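Local coordinates for protein nucleoside-diphosphate sugar epimerase (SulA family) (Corynebacterium glutamicum, PDB 3OH8) that probably acts as an NAD(P)-dependent epimerase of nucleoside-diphosphate sugars, its Rossmann-type domain joined to an N-terminal antiparallel sheet domain, at residues 30-39 with 50-60. Sequence-based numbering, arbitrary orientation.
Sequences TPPFIPLNPI and TIFSLPAGLKW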
# COMPACT_ATOMS: atom_id res chain seq x y z
N THR A 30 -7.22 -3.79 -5.52
CA THR A 30 -7.51 -5.17 -5.13
C THR A 30 -7.54 -5.27 -3.60
O THR A 30 -6.58 -4.91 -2.94
CB THR A 30 -6.46 -6.16 -5.70
OG1 THR A 30 -6.51 -6.14 -7.13
CG2 THR A 30 -6.75 -7.58 -5.22
N PRO A 31 -8.66 -5.74 -3.03
CA PRO A 31 -8.78 -5.80 -1.57
C PRO A 31 -7.76 -6.77 -0.95
O PRO A 31 -7.65 -7.92 -1.38
CB PRO A 31 -10.21 -6.33 -1.36
CG PRO A 31 -10.94 -6.02 -2.63
CD PRO A 31 -9.91 -6.12 -3.72
N PRO A 32 -7.03 -6.31 0.08
CA PRO A 32 -6.03 -7.18 0.72
C PRO A 32 -6.68 -8.33 1.47
O PRO A 32 -6.00 -9.31 1.75
CB PRO A 32 -5.34 -6.24 1.73
CG PRO A 32 -5.78 -4.86 1.39
CD PRO A 32 -7.08 -4.97 0.67
N PHE A 33 -7.96 -8.21 1.79
CA PHE A 33 -8.63 -9.18 2.65
C PHE A 33 -9.34 -10.23 1.82
O PHE A 33 -10.13 -11.03 2.34
CB PHE A 33 -9.60 -8.48 3.58
CG PHE A 33 -10.46 -7.44 2.89
CD1 PHE A 33 -10.07 -6.11 2.86
CD2 PHE A 33 -11.66 -7.80 2.28
CE1 PHE A 33 -10.85 -5.15 2.23
CE2 PHE A 33 -12.45 -6.85 1.64
CZ PHE A 33 -12.05 -5.52 1.61
N ILE A 34 -9.09 -10.21 0.52
CA ILE A 34 -9.57 -11.27 -0.35
C ILE A 34 -8.36 -11.83 -1.07
O ILE A 34 -7.58 -11.07 -1.63
CB ILE A 34 -10.58 -10.71 -1.36
CG1 ILE A 34 -11.77 -10.12 -0.61
CG2 ILE A 34 -11.02 -11.80 -2.32
CD1 ILE A 34 -12.86 -9.57 -1.51
N PRO A 35 -8.18 -13.17 -1.03
CA PRO A 35 -6.94 -13.82 -1.50
C PRO A 35 -6.83 -13.84 -3.02
O PRO A 35 -6.65 -14.89 -3.63
CB PRO A 35 -7.08 -15.24 -0.96
CG PRO A 35 -8.57 -15.47 -0.92
CD PRO A 35 -9.16 -14.13 -0.51
N LEU A 36 -6.91 -12.65 -3.61
CA LEU A 36 -6.85 -12.45 -5.05
C LEU A 36 -5.66 -11.55 -5.30
O LEU A 36 -5.48 -10.54 -4.62
CB LEU A 36 -8.14 -11.75 -5.50
CG LEU A 36 -8.58 -11.72 -6.95
CD1 LEU A 36 -8.93 -13.12 -7.41
CD2 LEU A 36 -9.78 -10.80 -7.12
N ASN A 37 -4.82 -11.89 -6.26
CA ASN A 37 -3.72 -10.99 -6.60
C ASN A 37 -3.41 -10.99 -8.09
O ASN A 37 -3.12 -12.03 -8.67
CB ASN A 37 -2.48 -11.30 -5.78
CG ASN A 37 -2.67 -10.97 -4.31
OD1 ASN A 37 -2.77 -11.87 -3.47
ND2 ASN A 37 -2.76 -9.68 -3.99
N PRO A 38 -3.48 -9.80 -8.70
CA PRO A 38 -3.22 -9.64 -10.13
C PRO A 38 -1.77 -10.01 -10.41
O PRO A 38 -0.86 -9.48 -9.77
CB PRO A 38 -3.44 -8.14 -10.36
CG PRO A 38 -3.15 -7.51 -9.02
CD PRO A 38 -3.65 -8.50 -8.01
N ILE A 39 -1.56 -10.96 -11.31
CA ILE A 39 -0.20 -11.34 -11.65
C ILE A 39 0.23 -10.81 -13.01
O ILE A 39 1.42 -10.80 -13.33
CB ILE A 39 0.03 -12.87 -11.51
CG1 ILE A 39 -1.04 -13.66 -12.28
CG2 ILE A 39 -0.01 -13.27 -10.04
CD1 ILE A 39 -0.91 -15.17 -12.08
N THR A 50 -6.56 -9.76 -17.76
CA THR A 50 -5.77 -9.67 -16.54
C THR A 50 -5.87 -11.02 -15.84
O THR A 50 -6.97 -11.54 -15.69
CB THR A 50 -6.34 -8.60 -15.61
OG1 THR A 50 -6.29 -7.33 -16.26
CG2 THR A 50 -5.52 -8.55 -14.31
N ILE A 51 -4.73 -11.58 -15.43
CA ILE A 51 -4.74 -12.85 -14.70
C ILE A 51 -4.57 -12.59 -13.21
O ILE A 51 -3.65 -11.87 -12.80
CB ILE A 51 -3.58 -13.79 -15.15
CG1 ILE A 51 -3.48 -13.90 -16.68
CG2 ILE A 51 -3.73 -15.18 -14.51
CD1 ILE A 51 -4.57 -14.70 -17.34
N PHE A 52 -5.46 -13.16 -12.40
CA PHE A 52 -5.33 -13.08 -10.95
C PHE A 52 -4.96 -14.44 -10.37
O PHE A 52 -5.51 -15.46 -10.78
CB PHE A 52 -6.66 -12.66 -10.30
CG PHE A 52 -7.07 -11.25 -10.60
CD1 PHE A 52 -7.68 -10.93 -11.80
CD2 PHE A 52 -6.88 -10.25 -9.66
CE1 PHE A 52 -8.10 -9.63 -12.06
CE2 PHE A 52 -7.29 -8.94 -9.91
CZ PHE A 52 -7.89 -8.63 -11.12
N SER A 53 -4.06 -14.46 -9.39
CA SER A 53 -3.79 -15.67 -8.63
C SER A 53 -4.83 -15.80 -7.52
O SER A 53 -5.25 -14.80 -6.93
CB SER A 53 -2.40 -15.62 -8.01
OG SER A 53 -2.30 -14.53 -7.10
N LEU A 54 -5.25 -17.04 -7.26
CA LEU A 54 -6.21 -17.36 -6.20
C LEU A 54 -5.56 -18.42 -5.32
O LEU A 54 -4.48 -18.91 -5.63
CB LEU A 54 -7.50 -17.91 -6.81
CG LEU A 54 -8.57 -16.91 -7.27
CD1 LEU A 54 -9.57 -17.59 -8.20
CD2 LEU A 54 -9.27 -16.32 -6.07
N PRO A 55 -6.21 -18.80 -4.21
CA PRO A 55 -5.52 -19.80 -3.39
C PRO A 55 -5.54 -21.19 -4.03
O PRO A 55 -6.42 -21.48 -4.84
CB PRO A 55 -6.33 -19.81 -2.08
CG PRO A 55 -7.25 -18.61 -2.15
CD PRO A 55 -7.49 -18.39 -3.62
N ALA A 56 -4.57 -22.02 -3.68
CA ALA A 56 -4.55 -23.41 -4.13
C ALA A 56 -4.21 -23.53 -5.62
O ALA A 56 -4.80 -24.33 -6.34
CB ALA A 56 -5.88 -24.09 -3.84
N GLY A 57 -3.25 -22.71 -6.06
CA GLY A 57 -2.78 -22.74 -7.43
C GLY A 57 -3.79 -22.33 -8.49
O GLY A 57 -3.46 -22.30 -9.68
N LEU A 58 -5.01 -22.01 -8.08
CA LEU A 58 -6.05 -21.60 -9.02
C LEU A 58 -5.81 -20.17 -9.53
O LEU A 58 -5.06 -19.39 -8.93
CB LEU A 58 -7.44 -21.71 -8.40
CG LEU A 58 -7.99 -23.09 -8.06
CD1 LEU A 58 -9.39 -22.97 -7.47
CD2 LEU A 58 -8.02 -23.98 -9.30
N LYS A 59 -6.46 -19.84 -10.65
CA LYS A 59 -6.31 -18.54 -11.28
C LYS A 59 -7.61 -18.01 -11.85
O LYS A 59 -8.45 -18.77 -12.33
CB LYS A 59 -5.22 -18.57 -12.35
CG LYS A 59 -3.85 -18.82 -11.77
CD LYS A 59 -2.76 -18.79 -12.81
CE LYS A 59 -1.47 -19.35 -12.23
NZ LYS A 59 -0.29 -19.10 -13.10
N TRP A 60 -7.77 -16.70 -11.78
CA TRP A 60 -8.95 -16.06 -12.33
C TRP A 60 -8.53 -15.23 -13.54
O TRP A 60 -7.64 -14.38 -13.45
CB TRP A 60 -9.62 -15.18 -11.28
CG TRP A 60 -10.90 -14.57 -11.75
CD1 TRP A 60 -11.89 -15.18 -12.45
CD2 TRP A 60 -11.33 -13.22 -11.53
NE1 TRP A 60 -12.92 -14.30 -12.69
CE2 TRP A 60 -12.60 -13.09 -12.13
CE3 TRP A 60 -10.78 -12.12 -10.89
CZ2 TRP A 60 -13.31 -11.90 -12.11
CZ3 TRP A 60 -11.49 -10.93 -10.87
CH2 TRP A 60 -12.75 -10.83 -11.47
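N37 and S53 face each other as the antiparallel hydrogen-bonded pair that fastens strand 37-38 to strand 49-53, the two arms of a beta hairpin at the outer edge of the antiparallel sheet. N37 N donates to S53 O at 3.0 Å, and S53 N returns a bond to N37 O at 2.7 Å. S53 OG, set between its backbone N and carbonyl carbon (chi1 62°), also lies 3.1 Å from N37 O. Two residues on, I39 N reaches I51 O at 2.7 Å. P38 falls at the non-hydrogen-bonded position opposite F52, where the N-H it lacks would have turned away from strand 49-53, and its CB and CD pack against CD2 and CE2 of that ring.

L36 packs against the same ring. With CG anti to the backbone N (chi1 -163°), its branch leans across F52, CG standing 3.5 Å from F52 CD2, while CD1 packs tightly alongside L54 CD2 at 3.5 Å. Both methyls also touch W60 near CE3, and W60 in turn covers one face of the F52 ring through CZ3. On the side of the sheet shared by N37 and S53, I39 rests its CG2 on S53 CB and extends CD1 to I51 CG2. Beyond the strand, the P35 ring meets P55 at 3.6 Å between P35 CB and P55 CG, beside the type I' turn P55-L58 that links strands 49-53 and 59-64.

Further out, V26 of helix 25-29 packs against P38 and F52, and its carbonyl accepts a hydrogen bond from T30 OG1, which sits at the F52 edge. The short outermost strand is thus joined by three backbone bonds, and much of the remaining contact is apolar packing around F52 and L36.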